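Local coordinates for cytoplasmic export protein 1 (Saccharomyces cerevisiae, PDB 3VWA) that serves in nuclear tRNA export, binds tRNA, and may collect it from export receptors at the nuclear pore for delivery to the translation machinery, at residues Q10-T14 against L74-D78; T23-F29 against T41-K46; N57-S62 against L149-S153; C71-E75 against I86-V91. All blocks are in the same frame, centred on the assembly; numbering follows the deposited sequence.

In the fold
All four contacts lie in the N-terminal kinase-like domain, away from the HEAT repeats. Contacts 1, 2 and 4 belong to one curled antiparallel sheet: contact 2 joins strands 26-33 and 39-45, contact 4 joins 73-77 and 85-89, and contact 1 sets the start of strand 13-15 and the residues before it against 73-77. Contact 3 ties helix 52-64, packed on that sheet, to the loop after strand 144-146. Centres run from 10 Å apart (contacts 1 and 4, sharing Leu74 and Glu75) to 18 Å (contacts 1 and 3). Contact 1 opens first and encloses contact 2; contact 3 closes last, with contact 4 between its segments. Sheet, helix and loop thus form one unit.

Contact 1. Residues Q10-T14 against L74-D78; sequences QFPYT and LETFD
Phe11 and Phe77 make a T-shaped (edge-to-face) pair: CE2 of Phe11 comes down over one face of the Phe77 ring, 3.4 Å from Phe77 CZ, with the ring planes 61° apart. CG of Phe11 lies anti to the backbone N (chi1 -166°), and this swings the ring across to Phe77 although the backbones stay far apart, 10.1 Å between the two CA atoms. Phe77 CZ is the hub of the tight part. Pro12 CD lies 4.1 Å from it, while Tyr13 CE2 meets it at 4.0 Å, edge against edge, each atom near the plane of the other ring. Phe85 also meets the Phe11 ring, and Val87 packs against both Tyr13 and Phe77, so the aromatic cluster rests on strand 85-89.

The looser side carries Glu75 and Leu74, both partly exposed. The extended Glu75 chain brings OE2 to the edge of the Tyr13 ring, where it accepts a 3.0 Å hydrogen bond from Tyr13 OH through its anti lone pair, the carboxylate turned 64° from the ring. Pro12 CG grazes the same oxygen at 3.8 Å, and Leu74 CB stays 4.2 Å from Tyr13 OH. The carboxylate, probably ionised, thus holds the phenol and gives it a polar partner at the margin of an apolar cluster.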
loop_
_atom_site.group_PDB
_atom_site.type_symbol
_atom_site.label_atom_id
_atom_site.label_comp_id
_atom_site.label_asym_id
_atom_site.label_seq_id
_atom_site.Cartn_x
_atom_site.Cartn_y
_atom_site.Cartn_z
ATOM N N GLN A 10 -8.839 -35.996 5.557
ATOM C CA GLN A 10 -7.364 -35.888 5.544
ATOM C C GLN A 10 -6.768 -34.918 4.487
ATOM O O GLN A 10 -5.609 -35.124 4.048
ATOM C CB GLN A 10 -6.762 -37.275 5.314
ATOM C CG GLN A 10 -5.730 -37.697 6.325
ATOM C CD GLN A 10 -6.286 -38.750 7.245
ATOM O OE1 GLN A 10 -5.960 -39.933 7.124
ATOM N NE2 GLN A 10 -7.160 -38.332 8.153
ATOM N N PHE A 11 -7.548 -33.900 4.088
ATOM C CA PHE A 11 -7.196 -32.997 2.992
ATOM C C PHE A 11 -6.189 -31.911 3.436
ATOM O O PHE A 11 -6.399 -31.210 4.404
ATOM C CB PHE A 11 -8.451 -32.386 2.356
ATOM C CG PHE A 11 -8.212 -31.695 1.008
ATOM C CD1 PHE A 11 -8.620 -30.375 0.803
ATOM C CD2 PHE A 11 -7.629 -32.377 -0.073
ATOM C CE1 PHE A 11 -8.436 -29.746 -0.423
ATOM C CE2 PHE A 11 -7.431 -31.753 -1.308
ATOM C CZ PHE A 11 -7.834 -30.425 -1.471
ATOM N N PRO A 12 -5.082 -31.775 2.709
ATOM C CA PRO A 12 -4.014 -30.834 3.118
ATOM C C PRO A 12 -4.366 -29.314 3.047
ATOM O O PRO A 12 -3.545 -28.492 3.427
ATOM C CB PRO A 12 -2.866 -31.153 2.151
ATOM C CG PRO A 12 -3.266 -32.372 1.385
ATOM C CD PRO A 12 -4.759 -32.528 1.491
ATOM N N TYR A 13 -5.559 -28.945 2.590
ATOM C CA TYR A 13 -5.860 -27.543 2.398
ATOM C C TYR A 13 -7.227 -27.242 2.936
ATOM O O TYR A 13 -8.103 -28.126 2.969
ATOM C CB TYR A 13 -5.779 -27.195 0.904
ATOM C CG TYR A 13 -4.459 -27.645 0.271
ATOM C CD1 TYR A 13 -3.330 -26.851 0.331
ATOM C CD2 TYR A 13 -4.349 -28.879 -0.364
ATOM C CE1 TYR A 13 -2.124 -27.266 -0.241
ATOM C CE2 TYR A 13 -3.167 -29.294 -0.939
ATOM C CZ TYR A 13 -2.052 -28.498 -0.870
ATOM O OH TYR A 13 -0.868 -28.913 -1.435
ATOM N N THR A 14 -7.427 -26.021 3.396
ATOM C CA THR A 14 -8.800 -25.604 3.660
ATOM C C THR A 14 -9.299 -24.819 2.448
ATOM O O THR A 14 -8.516 -24.176 1.765
ATOM C CB THR A 14 -8.886 -24.719 4.895
ATOM O OG1 THR A 14 -8.090 -23.559 4.660
ATOM C CG2 THR A 14 -8.363 -25.469 6.132
ATOM N N LEU A 74 0.988 -26.718 -6.848
ATOM C CA LEU A 74 1.511 -27.294 -5.595
ATOM C C LEU A 74 1.165 -28.763 -5.513
ATOM O O LEU A 74 2.028 -29.592 -5.220
ATOM C CB LEU A 74 1.011 -26.530 -4.366
ATOM C CG LEU A 74 1.740 -25.303 -3.773
ATOM C CD1 LEU A 74 2.908 -24.784 -4.601
ATOM C CD2 LEU A 74 0.725 -24.197 -3.570
ATOM N N GLU A 75 -0.085 -29.101 -5.810
ATOM C CA GLU A 75 -0.497 -30.490 -5.760
ATOM C C GLU A 75 -1.754 -30.718 -6.596
ATOM O O GLU A 75 -2.523 -29.792 -6.763
ATOM C CB GLU A 75 -0.783 -30.868 -4.293
ATOM C CG GLU A 75 -0.567 -32.355 -4.007
ATOM C CD GLU A 75 -0.867 -32.751 -2.572
ATOM O OE1 GLU A 75 -0.921 -33.968 -2.335
ATOM O OE2 GLU A 75 -1.073 -31.863 -1.700
ATOM N N THR A 76 -1.963 -31.947 -7.091
ATOM C CA THR A 76 -3.193 -32.338 -7.785
ATOM C C THR A 76 -3.903 -33.547 -7.136
ATOM O O THR A 76 -3.238 -34.372 -6.450
ATOM C CB THR A 76 -2.958 -32.617 -9.273
ATOM O OG1 THR A 76 -2.152 -33.798 -9.428
ATOM C CG2 THR A 76 -2.280 -31.443 -9.946
ATOM N N PHE A 77 -5.234 -33.620 -7.349
ATOM C CA PHE A 77 -6.125 -34.714 -6.867
ATOM C C PHE A 77 -7.132 -35.070 -7.955
ATOM O O PHE A 77 -7.792 -34.174 -8.465
ATOM C CB PHE A 77 -6.924 -34.252 -5.656
ATOM C CG PHE A 77 -6.074 -33.715 -4.564
ATOM C CD1 PHE A 77 -5.572 -34.564 -3.567
ATOM C CD2 PHE A 77 -5.709 -32.368 -4.560
ATOM C CE1 PHE A 77 -4.745 -34.045 -2.574
ATOM C CE2 PHE A 77 -4.889 -31.858 -3.581
ATOM C CZ PHE A 77 -4.417 -32.688 -2.585
ATOM N N ASP A 78 -7.251 -36.348 -8.310
ATOM C CA ASP A 78 -8.191 -36.769 -9.375
ATOM C C ASP A 78 -8.910 -38.107 -9.104
ATOM O O ASP A 78 -9.640 -38.621 -9.965
ATOM C CB ASP A 78 -7.498 -36.802 -10.754
ATOM C CG ASP A 78 -6.249 -37.651 -10.760
ATOM O OD1 ASP A 78 -6.133 -38.535 -9.882
ATOM O OD2 ASP A 78 -5.362 -37.417 -11.616
#

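Contact 2. Residues T23-F29 against T41-K46; sequences TALWQCF and TVFKAK
The beta hairpin of strands 26-33 and 39-45 forms this contact, in the sheet of the kinase-like domain. Residues 26-29 and 41-45 run antiparallel, at 157°, and alternate hydrogen-bonded pairs, Gln27 with Lys44 and Phe29 with Val42, with non-hydrogen-bonded ones, Trp26 with Ala45 and Cys28 with Phe43. Gln27 N gives a 2.7 Å bond to Lys44 O, and Lys44 N returns one of 2.8 Å to Gln27 O. Past the strand end, Lys46 N reaches Leu25 O at 2.8 Å from above the carbonyl plane.

On one face, Ala45 CB sits over the six-membered ring of Trp26 in a CH-pi contact, 4.0 Å from its centroid, and Cys28 SG lies obliquely 4.5 Å from the centroid of the Phe43 ring. On the other, Gln27 and Phe29 run alongside Lys44, whose NZ goes on to Gln82 O. Lys46 stretches back over the loop, its CD 3.4 Å from Ala24 O. Cut back to alanine, the residue would probably leave Ala24 O without the contact from CD, while the backbone bond to Leu25 O could remain. Trp26 NE1 bonds Glu150, its ring and Ala45 pack on Ile55 of helix 52-64, and strand 85-89 pairs along the other edge of 39-45.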
loop_
_atom_site.group_PDB
_atom_site.type_symbol
_atom_site.label_atom_id
_atom_site.label_comp_id
_atom_site.label_asym_id
_atom_site.label_seq_id
_atom_site.Cartn_x
_atom_site.Cartn_y
_atom_site.Cartn_z
ATOM N N THR A 23 -16.221 -20.982 -14.092
ATOM C CA THR A 23 -16.138 -21.124 -15.539
ATOM C C THR A 23 -16.899 -22.403 -15.839
ATOM O O THR A 23 -17.366 -23.051 -14.923
ATOM C CB THR A 23 -14.649 -21.091 -15.968
ATOM O OG1 THR A 23 -14.314 -19.740 -16.284
ATOM C CG2 THR A 23 -14.327 -21.961 -17.131
ATOM N N ALA A 24 -17.082 -22.752 -17.100
ATOM C CA ALA A 24 -17.792 -23.973 -17.406
ATOM C C ALA A 24 -17.018 -25.197 -16.929
ATOM O O ALA A 24 -17.633 -26.244 -16.698
ATOM C CB ALA A 24 -18.069 -24.076 -18.897
ATOM N N LEU A 25 -15.683 -25.095 -16.811
ATOM C CA LEU A 25 -14.878 -26.270 -16.419
ATOM C C LEU A 25 -14.338 -26.307 -14.975
ATOM O O LEU A 25 -13.938 -27.371 -14.497
ATOM C CB LEU A 25 -13.729 -26.469 -17.368
ATOM C CG LEU A 25 -14.245 -26.776 -18.746
ATOM C CD1 LEU A 25 -13.076 -26.724 -19.676
ATOM C CD2 LEU A 25 -14.950 -28.130 -18.827
ATOM N N TRP A 26 -14.314 -25.152 -14.314
ATOM C CA TRP A 26 -13.650 -24.982 -13.030
ATOM C C TRP A 26 -14.354 -23.971 -12.183
ATOM O O TRP A 26 -14.860 -22.947 -12.689
ATOM C CB TRP A 26 -12.196 -24.486 -13.204
ATOM C CG TRP A 26 -11.376 -25.417 -14.034
ATOM C CD1 TRP A 26 -11.164 -25.382 -15.407
ATOM C CD2 TRP A 26 -10.639 -26.591 -13.576
ATOM N NE1 TRP A 26 -10.384 -26.443 -15.796
ATOM C CE2 TRP A 26 -10.041 -27.186 -14.763
ATOM C CE3 TRP A 26 -10.439 -27.201 -12.339
ATOM C CZ2 TRP A 26 -9.279 -28.336 -14.696
ATOM C CZ3 TRP A 26 -9.643 -28.339 -12.287
ATOM C CH2 TRP A 26 -9.089 -28.892 -13.447
ATOM N N GLN A 27 -14.346 -24.231 -10.879
ATOM C CA GLN A 27 -14.549 -23.177 -9.867
ATOM C C GLN A 27 -13.212 -22.797 -9.256
ATOM O O GLN A 27 -12.346 -23.652 -9.039
ATOM C CB GLN A 27 -15.468 -23.654 -8.759
ATOM C CG GLN A 27 -16.904 -23.766 -9.217
ATOM C CD GLN A 27 -17.745 -24.405 -8.153
ATOM O OE1 GLN A 27 -17.503 -25.559 -7.755
ATOM N NE2 GLN A 27 -18.733 -23.662 -7.660
ATOM N N CYS A 28 -13.041 -21.525 -8.964
ATOM C CA CYS A 28 -11.774 -21.083 -8.422
ATOM C C CYS A 28 -12.004 -20.503 -7.027
ATOM O O CYS A 28 -12.764 -19.541 -6.865
ATOM C CB CYS A 28 -11.121 -20.093 -9.378
ATOM S SG CYS A 28 -9.754 -19.137 -8.700
ATOM N N PHE A 29 -11.351 -21.125 -6.039
ATOM C CA PHE A 29 -11.562 -20.822 -4.620
ATOM C C PHE A 29 -10.258 -20.353 -3.997
ATOM O O PHE A 29 -9.205 -20.933 -4.304
ATOM C CB PHE A 29 -12.012 -22.093 -3.837
ATOM C CG PHE A 29 -13.427 -22.563 -4.126
ATOM C CD1 PHE A 29 -14.501 -22.026 -3.425
ATOM C CD2 PHE A 29 -13.680 -23.576 -5.050
ATOM C CE1 PHE A 29 -15.804 -22.457 -3.647
ATOM C CE2 PHE A 29 -14.992 -24.006 -5.277
ATOM C CZ PHE A 29 -16.062 -23.437 -4.577
ATOM N N THR A 41 -4.539 -21.206 -4.054
ATOM C CA THR A 41 -5.772 -21.147 -4.825
ATOM C C THR A 41 -6.072 -22.556 -5.239
ATOM O O THR A 41 -5.201 -23.256 -5.731
ATOM C CB THR A 41 -5.601 -20.271 -6.082
ATOM O OG1 THR A 41 -5.572 -18.927 -5.633
ATOM C CG2 THR A 41 -6.779 -20.432 -7.063
ATOM N N VAL A 42 -7.318 -22.949 -5.047
ATOM C CA VAL A 42 -7.803 -24.266 -5.349
ATOM C C VAL A 42 -8.761 -24.199 -6.559
ATOM O O VAL A 42 -9.825 -23.531 -6.526
ATOM C CB VAL A 42 -8.529 -24.829 -4.093
ATOM C CG1 VAL A 42 -9.287 -26.100 -4.444
ATOM C CG2 VAL A 42 -7.542 -25.032 -2.919
ATOM N N PHE A 43 -8.377 -24.869 -7.641
ATOM C CA PHE A 43 -9.252 -25.002 -8.792
ATOM C C PHE A 43 -10.003 -26.343 -8.709
ATOM O O PHE A 43 -9.405 -27.444 -8.685
ATOM C CB PHE A 43 -8.469 -24.929 -10.100
ATOM C CG PHE A 43 -7.919 -23.567 -10.402
ATOM C CD1 PHE A 43 -8.702 -22.604 -11.090
ATOM C CD2 PHE A 43 -6.591 -23.249 -10.073
ATOM C CE1 PHE A 43 -8.133 -21.353 -11.400
ATOM C CE2 PHE A 43 -6.070 -22.003 -10.374
ATOM C CZ PHE A 43 -6.836 -21.071 -11.046
ATOM N N LYS A 44 -11.322 -26.230 -8.639
ATOM C CA LYS A 44 -12.173 -27.383 -8.490
ATOM C C LYS A 44 -12.851 -27.620 -9.830
ATOM O O LYS A 44 -13.541 -26.732 -10.338
ATOM C CB LYS A 44 -13.214 -27.111 -7.404
ATOM C CG LYS A 44 -14.317 -28.157 -7.325
ATOM C CD LYS A 44 -14.932 -28.144 -5.937
ATOM C CE LYS A 44 -15.316 -29.554 -5.540
ATOM N NZ LYS A 44 -16.298 -30.114 -6.487
ATOM N N ALA A 45 -12.596 -28.792 -10.412
ATOM C CA ALA A 45 -13.162 -29.215 -11.696
ATOM C C ALA A 45 -14.641 -29.478 -11.608
ATOM O O ALA A 45 -15.140 -30.125 -10.658
ATOM C CB ALA A 45 -12.492 -30.481 -12.195
ATOM N N LYS A 46 -15.333 -28.997 -12.630
ATOM C CA LYS A 46 -16.732 -29.306 -12.807
ATOM C C LYS A 46 -16.744 -30.586 -13.615
ATOM O O LYS A 46 -17.090 -30.584 -14.794
ATOM C CB LYS A 46 -17.407 -28.177 -13.564
ATOM C CG LYS A 46 -17.705 -26.957 -12.710
ATOM C CD LYS A 46 -18.736 -26.153 -13.491
ATOM C CE LYS A 46 -18.899 -24.758 -12.937
ATOM N NZ LYS A 46 -19.446 -23.883 -14.020
#

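Contact 3. Residues N57-S62 against L149-S153; sequences NAVHKS and LELCS
Helix 52-64, which in a kinase fold would correspond to helix C, meets the loop that follows strand 144-146, probably the counterpart of the start of the activation segment. From Leu149 to Cys152 this loop makes a type I beta turn, closed by Cys152 N to Leu149 O, and Asn57 bonds its backbone. A chi1 of -176° swings the amide of Asn57 opposite its backbone N and out into the turn. There ND2 forks between two carbonyls, 2.8 Å to Glu150 O and 2.9 Å to Cys152 O. Both acceptors lie close to the amide plane, but ND2 stands above the carbonyl plane of Glu150 and is only tilted from that of Cys152. On the other side of the amide, OD1 takes a hydrogen bond of 3.3 Å from Lys61 NZ, one helical turn on, so the rotation of the amide is fixed at both ends.

Lys61 also works through its carbons. Its CB packs 3.8 Å from Leu149 CG, and the chain then bends so that CE passes 3.3 Å from Cys152 O. Leu149 inserts between Ala58, Lys61 and Ser62: its CD2 lies 3.7 Å from Ser62 OG, a hydroxyl already bonded back to Ala58 O within the helix. Ala58 CB faces the backbone of the turn, 3.8 Å from Glu150 N.

Glu150 points away from the helix segment, its carboxylate turned to Trp26 on strand 26-33, Tyr170 of helix 160-174 packs on Glu150 and Leu151, and Val73 and Thr76 of strand 73-77 touch Ser62.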
loop_
_atom_site.group_PDB
_atom_site.type_symbol
_atom_site.label_atom_id
_atom_site.label_comp_id
_atom_site.label_asym_id
_atom_site.label_seq_id
_atom_site.Cartn_x
_atom_site.Cartn_y
_atom_site.Cartn_z
ATOM N N ASN A 57 -6.445 -34.305 -18.665
ATOM C CA ASN A 57 -5.243 -33.784 -19.318
ATOM C C ASN A 57 -4.724 -32.573 -18.536
ATOM O O ASN A 57 -3.511 -32.499 -18.240
ATOM C CB ASN A 57 -5.514 -33.456 -20.795
ATOM C CG ASN A 57 -4.262 -33.010 -21.537
ATOM O OD1 ASN A 57 -3.259 -33.718 -21.572
ATOM N ND2 ASN A 57 -4.313 -31.820 -22.121
ATOM N N ALA A 58 -5.634 -31.664 -18.139
ATOM C CA ALA A 58 -5.246 -30.501 -17.332
ATOM C C ALA A 58 -4.550 -30.907 -16.059
ATOM O O ALA A 58 -3.498 -30.364 -15.762
ATOM C CB ALA A 58 -6.422 -29.582 -16.985
ATOM N N VAL A 59 -5.144 -31.802 -15.273
ATOM C CA VAL A 59 -4.439 -32.357 -14.129
ATOM C C VAL A 59 -3.029 -32.852 -14.457
ATOM O O VAL A 59 -2.077 -32.528 -13.751
ATOM C CB VAL A 59 -5.220 -33.504 -13.466
ATOM C CG1 VAL A 59 -4.328 -34.265 -12.453
ATOM C CG2 VAL A 59 -6.454 -32.947 -12.779
ATOM N N HIS A 60 -2.900 -33.615 -15.537
ATOM C CA HIS A 60 -1.626 -34.261 -15.871
ATOM C C HIS A 60 -0.583 -33.235 -16.261
ATOM O O HIS A 60 0.563 -33.227 -15.778
ATOM C CB HIS A 60 -1.869 -35.305 -16.983
ATOM C CG HIS A 60 -0.609 -35.951 -17.496
ATOM N ND1 HIS A 60 -0.190 -35.803 -18.763
ATOM C CD2 HIS A 60 0.349 -36.735 -16.849
ATOM C CE1 HIS A 60 0.974 -36.466 -18.932
ATOM N NE2 HIS A 60 1.304 -37.029 -17.753
ATOM N N LYS A 61 -0.974 -32.315 -17.122
ATOM C CA LYS A 61 -0.045 -31.243 -17.511
ATOM C C LYS A 61 0.363 -30.346 -16.329
ATOM O O LYS A 61 1.504 -30.004 -16.167
ATOM C CB LYS A 61 -0.612 -30.456 -18.679
ATOM C CG LYS A 61 -0.779 -31.307 -19.929
ATOM C CD LYS A 61 0.525 -32.047 -20.268
ATOM C CE LYS A 61 0.501 -32.766 -21.613
ATOM N NZ LYS A 61 -0.030 -34.156 -21.479
ATOM N N SER A 62 -0.581 -30.013 -15.474
ATOM C CA SER A 62 -0.255 -29.338 -14.216
ATOM C C SER A 62 0.854 -30.065 -13.460
ATOM O O SER A 62 1.821 -29.436 -13.048
ATOM C CB SER A 62 -1.483 -29.269 -13.344
ATOM O OG SER A 62 -2.425 -28.480 -14.010
ATOM N N LEU A 149 -4.968 -25.918 -18.963
ATOM C CA LEU A 149 -4.071 -26.834 -19.611
ATOM C C LEU A 149 -4.902 -28.000 -20.220
ATOM O O LEU A 149 -4.360 -29.036 -20.638
ATOM C CB LEU A 149 -3.111 -27.280 -18.509
ATOM C CG LEU A 149 -1.638 -26.821 -18.487
ATOM C CD1 LEU A 149 -1.280 -25.582 -19.332
ATOM C CD2 LEU A 149 -1.128 -26.721 -17.051
ATOM N N GLU A 150 -6.220 -27.795 -20.314
ATOM C CA GLU A 150 -7.161 -28.825 -20.837
ATOM C C GLU A 150 -6.767 -29.455 -22.175
ATOM O O GLU A 150 -6.908 -30.671 -22.374
ATOM C CB GLU A 150 -8.585 -28.278 -20.965
ATOM C CG GLU A 150 -9.196 -27.832 -19.648
ATOM C CD GLU A 150 -8.779 -26.440 -19.215
ATOM O OE1 GLU A 150 -8.038 -25.764 -19.948
ATOM O OE2 GLU A 150 -9.217 -25.999 -18.132
ATOM N N LEU A 151 -6.282 -28.625 -23.091
ATOM C CA LEU A 151 -5.974 -29.069 -24.445
ATOM C C LEU A 151 -4.468 -29.268 -24.641
ATOM O O LEU A 151 -4.020 -29.698 -25.681
ATOM C CB LEU A 151 -6.500 -28.017 -25.438
ATOM C CG LEU A 151 -8.021 -27.932 -25.627
ATOM C CD1 LEU A 151 -8.311 -26.964 -26.767
ATOM C CD2 LEU A 151 -8.602 -29.293 -25.969
ATOM N N CYS A 152 -3.689 -28.925 -23.630
ATOM C CA CYS A 152 -2.255 -28.838 -23.781
ATOM C C CYS A 152 -1.611 -30.185 -24.108
ATOM O O CYS A 152 -1.821 -31.200 -23.412
ATOM C CB CYS A 152 -1.647 -28.299 -22.494
ATOM S SG CYS A 152 0.135 -28.114 -22.606
ATOM N N SER A 153 -0.812 -30.174 -25.156
ATOM C CA SER A 153 -0.011 -31.342 -25.570
ATOM C C SER A 153 1.285 -30.905 -26.307
ATOM O O SER A 153 1.414 -29.761 -26.794
ATOM C CB SER A 153 -0.842 -32.304 -26.452
ATOM O OG SER A 153 -2.005 -31.665 -26.997
#

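Contact 4. Residues C71-E75 against I86-V91; sequences CTVLE and IVTERV
In Thr88, chi1 of 63° places OG1 between the backbone N and the carbonyl carbon, where it bonds Glu89 O, and leaves CG2 touching Cys71 and Val73. That methyl lies 3.9 Å from Cys71 CB and equally near Val73 CG1. Val73 CG1, itself anti to the carbonyl carbon (chi1 -66°), also meets Ile86 CG2 at 3.8 Å.

The backbone of this hairpin holds a classic beta bulge: Leu74 and Glu75 both face Val87. Val87 O takes two N-H groups, Leu74 N at 2.6 Å and in the carbonyl plane, Glu75 N at 3.2 Å and tilted from it. Val87 N answers Glu75 O at 2.9 Å, and beyond the bulge Glu89 N bonds Thr72 O at 3.0 Å. Glu89 lies alongside Thr72, pointing the same way, with its CG 3.5 Å from Thr72 CB. A glycine in its place would probably keep the backbone bond but strip this neighbour from the CB and CG2 flank of Thr72, with Leu74 losing one marginal contact. Cys71 SG closes the far end against Val91 CG1.

With one carbonyl serving two donors, the extra residue is absorbed without losing either N-H's partner, while contacts between the side chains are mostly apolar.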
loop_
_atom_site.group_PDB
_atom_site.type_symbol
_atom_site.label_atom_id
_atom_site.label_comp_id
_atom_site.label_asym_id
_atom_site.label_seq_id
_atom_site.Cartn_x
_atom_site.Cartn_y
_atom_site.Cartn_z
ATOM N N CYS A 71 0.521 -20.768 -13.659
ATOM C CA CYS A 71 0.236 -20.854 -12.227
ATOM C C CYS A 71 1.096 -21.987 -11.597
ATOM O O CYS A 71 1.117 -23.108 -12.077
ATOM C CB CYS A 71 -1.265 -21.086 -11.974
ATOM S SG CYS A 71 -2.416 -19.816 -12.586
ATOM N N THR A 72 1.819 -21.692 -10.533
ATOM C CA THR A 72 2.848 -22.645 -10.023
ATOM C C THR A 72 2.065 -23.692 -9.227
ATOM O O THR A 72 1.440 -23.354 -8.195
ATOM C CB THR A 72 3.931 -21.911 -9.169
ATOM O OG1 THR A 72 4.728 -21.063 -10.015
ATOM C CG2 THR A 72 4.923 -22.921 -8.459
ATOM N N VAL A 73 2.045 -24.938 -9.718
ATOM C CA VAL A 73 1.137 -25.902 -9.138
ATOM C C VAL A 73 1.778 -26.509 -7.895
ATOM O O VAL A 73 2.973 -26.728 -7.869
ATOM C CB VAL A 73 0.662 -26.975 -10.148
ATOM C CG1 VAL A 73 -0.211 -26.353 -11.253
ATOM C CG2 VAL A 73 1.837 -27.745 -10.743
ATOM N N LEU A 74 0.988 -26.718 -6.848
ATOM C CA LEU A 74 1.511 -27.294 -5.595
ATOM C C LEU A 74 1.165 -28.763 -5.513
ATOM O O LEU A 74 2.028 -29.592 -5.220
ATOM C CB LEU A 74 1.011 -26.530 -4.366
ATOM C CG LEU A 74 1.740 -25.303 -3.773
ATOM C CD1 LEU A 74 2.908 -24.784 -4.601
ATOM C CD2 LEU A 74 0.725 -24.197 -3.570
ATOM N N GLU A 75 -0.085 -29.101 -5.810
ATOM C CA GLU A 75 -0.497 -30.490 -5.760
ATOM C C GLU A 75 -1.754 -30.718 -6.596
ATOM O O GLU A 75 -2.523 -29.792 -6.763
ATOM C CB GLU A 75 -0.783 -30.868 -4.293
ATOM C CG GLU A 75 -0.567 -32.355 -4.007
ATOM C CD GLU A 75 -0.867 -32.751 -2.572
ATOM O OE1 GLU A 75 -0.921 -33.968 -2.335
ATOM O OE2 GLU A 75 -1.073 -31.863 -1.700
ATOM N N ILE A 86 -6.787 -28.843 -8.722
ATOM C CA ILE A 86 -5.432 -28.371 -8.957
ATOM C C ILE A 86 -5.194 -27.244 -7.949
ATOM O O ILE A 86 -5.904 -26.192 -7.923
ATOM C CB ILE A 86 -5.236 -27.866 -10.403
ATOM C CG1 ILE A 86 -5.574 -28.963 -11.434
ATOM C CG2 ILE A 86 -3.824 -27.323 -10.579
ATOM C CD1 ILE A 86 -5.667 -28.484 -12.884
ATOM N N VAL A 87 -4.185 -27.440 -7.117
ATOM C CA VAL A 87 -3.884 -26.464 -6.071
ATOM C C VAL A 87 -2.607 -25.709 -6.419
ATOM O O VAL A 87 -1.541 -26.331 -6.679
ATOM C CB VAL A 87 -3.777 -27.113 -4.677
ATOM C CG1 VAL A 87 -3.778 -26.035 -3.606
ATOM C CG2 VAL A 87 -4.941 -28.065 -4.423
ATOM N N THR A 88 -2.711 -24.376 -6.451
ATOM C CA THR A 88 -1.564 -23.548 -6.966
ATOM C C THR A 88 -1.225 -22.521 -5.958
ATOM O O THR A 88 -1.960 -22.366 -4.966
ATOM C CB THR A 88 -1.927 -22.760 -8.257
ATOM O OG1 THR A 88 -2.969 -21.816 -7.964
ATOM C CG2 THR A 88 -2.359 -23.710 -9.356
ATOM N N GLU A 89 -0.139 -21.791 -6.194
ATOM C CA GLU A 89 0.102 -20.566 -5.396
ATOM C C GLU A 89 -1.150 -19.640 -5.492
ATOM O O GLU A 89 -1.953 -19.724 -6.403
ATOM C CB GLU A 89 1.382 -19.808 -5.801
ATOM C CG GLU A 89 2.570 -20.648 -6.256
ATOM C CD GLU A 89 3.903 -20.299 -5.555
ATOM O OE1 GLU A 89 4.730 -19.508 -6.083
ATOM O OE2 GLU A 89 4.139 -20.847 -4.455
ATOM N N ARG A 90 -1.338 -18.801 -4.500
ATOM C CA ARG A 90 -2.470 -17.938 -4.515
ATOM C C ARG A 90 -2.373 -17.077 -5.772
ATOM O O ARG A 90 -1.383 -16.370 -5.983
ATOM C CB ARG A 90 -2.468 -17.041 -3.291
ATOM C CG ARG A 90 -3.712 -16.161 -3.213
ATOM C CD ARG A 90 -5.013 -16.969 -3.184
ATOM N NE ARG A 90 -5.303 -17.547 -1.869
ATOM C CZ ARG A 90 -5.812 -16.862 -0.845
ATOM N NH1 ARG A 90 -6.024 -17.477 0.321
ATOM N NH2 ARG A 90 -6.104 -15.557 -0.976
ATOM N N VAL A 91 -3.389 -17.166 -6.601
ATOM C CA VAL A 91 -3.508 -16.287 -7.739
ATOM C C VAL A 91 -4.834 -15.527 -7.678
ATOM O O VAL A 91 -5.738 -15.898 -6.914
ATOM C CB VAL A 91 -3.424 -17.032 -9.071
ATOM C CG1 VAL A 91 -1.995 -17.452 -9.357
ATOM C CG2 VAL A 91 -4.426 -18.207 -9.110
#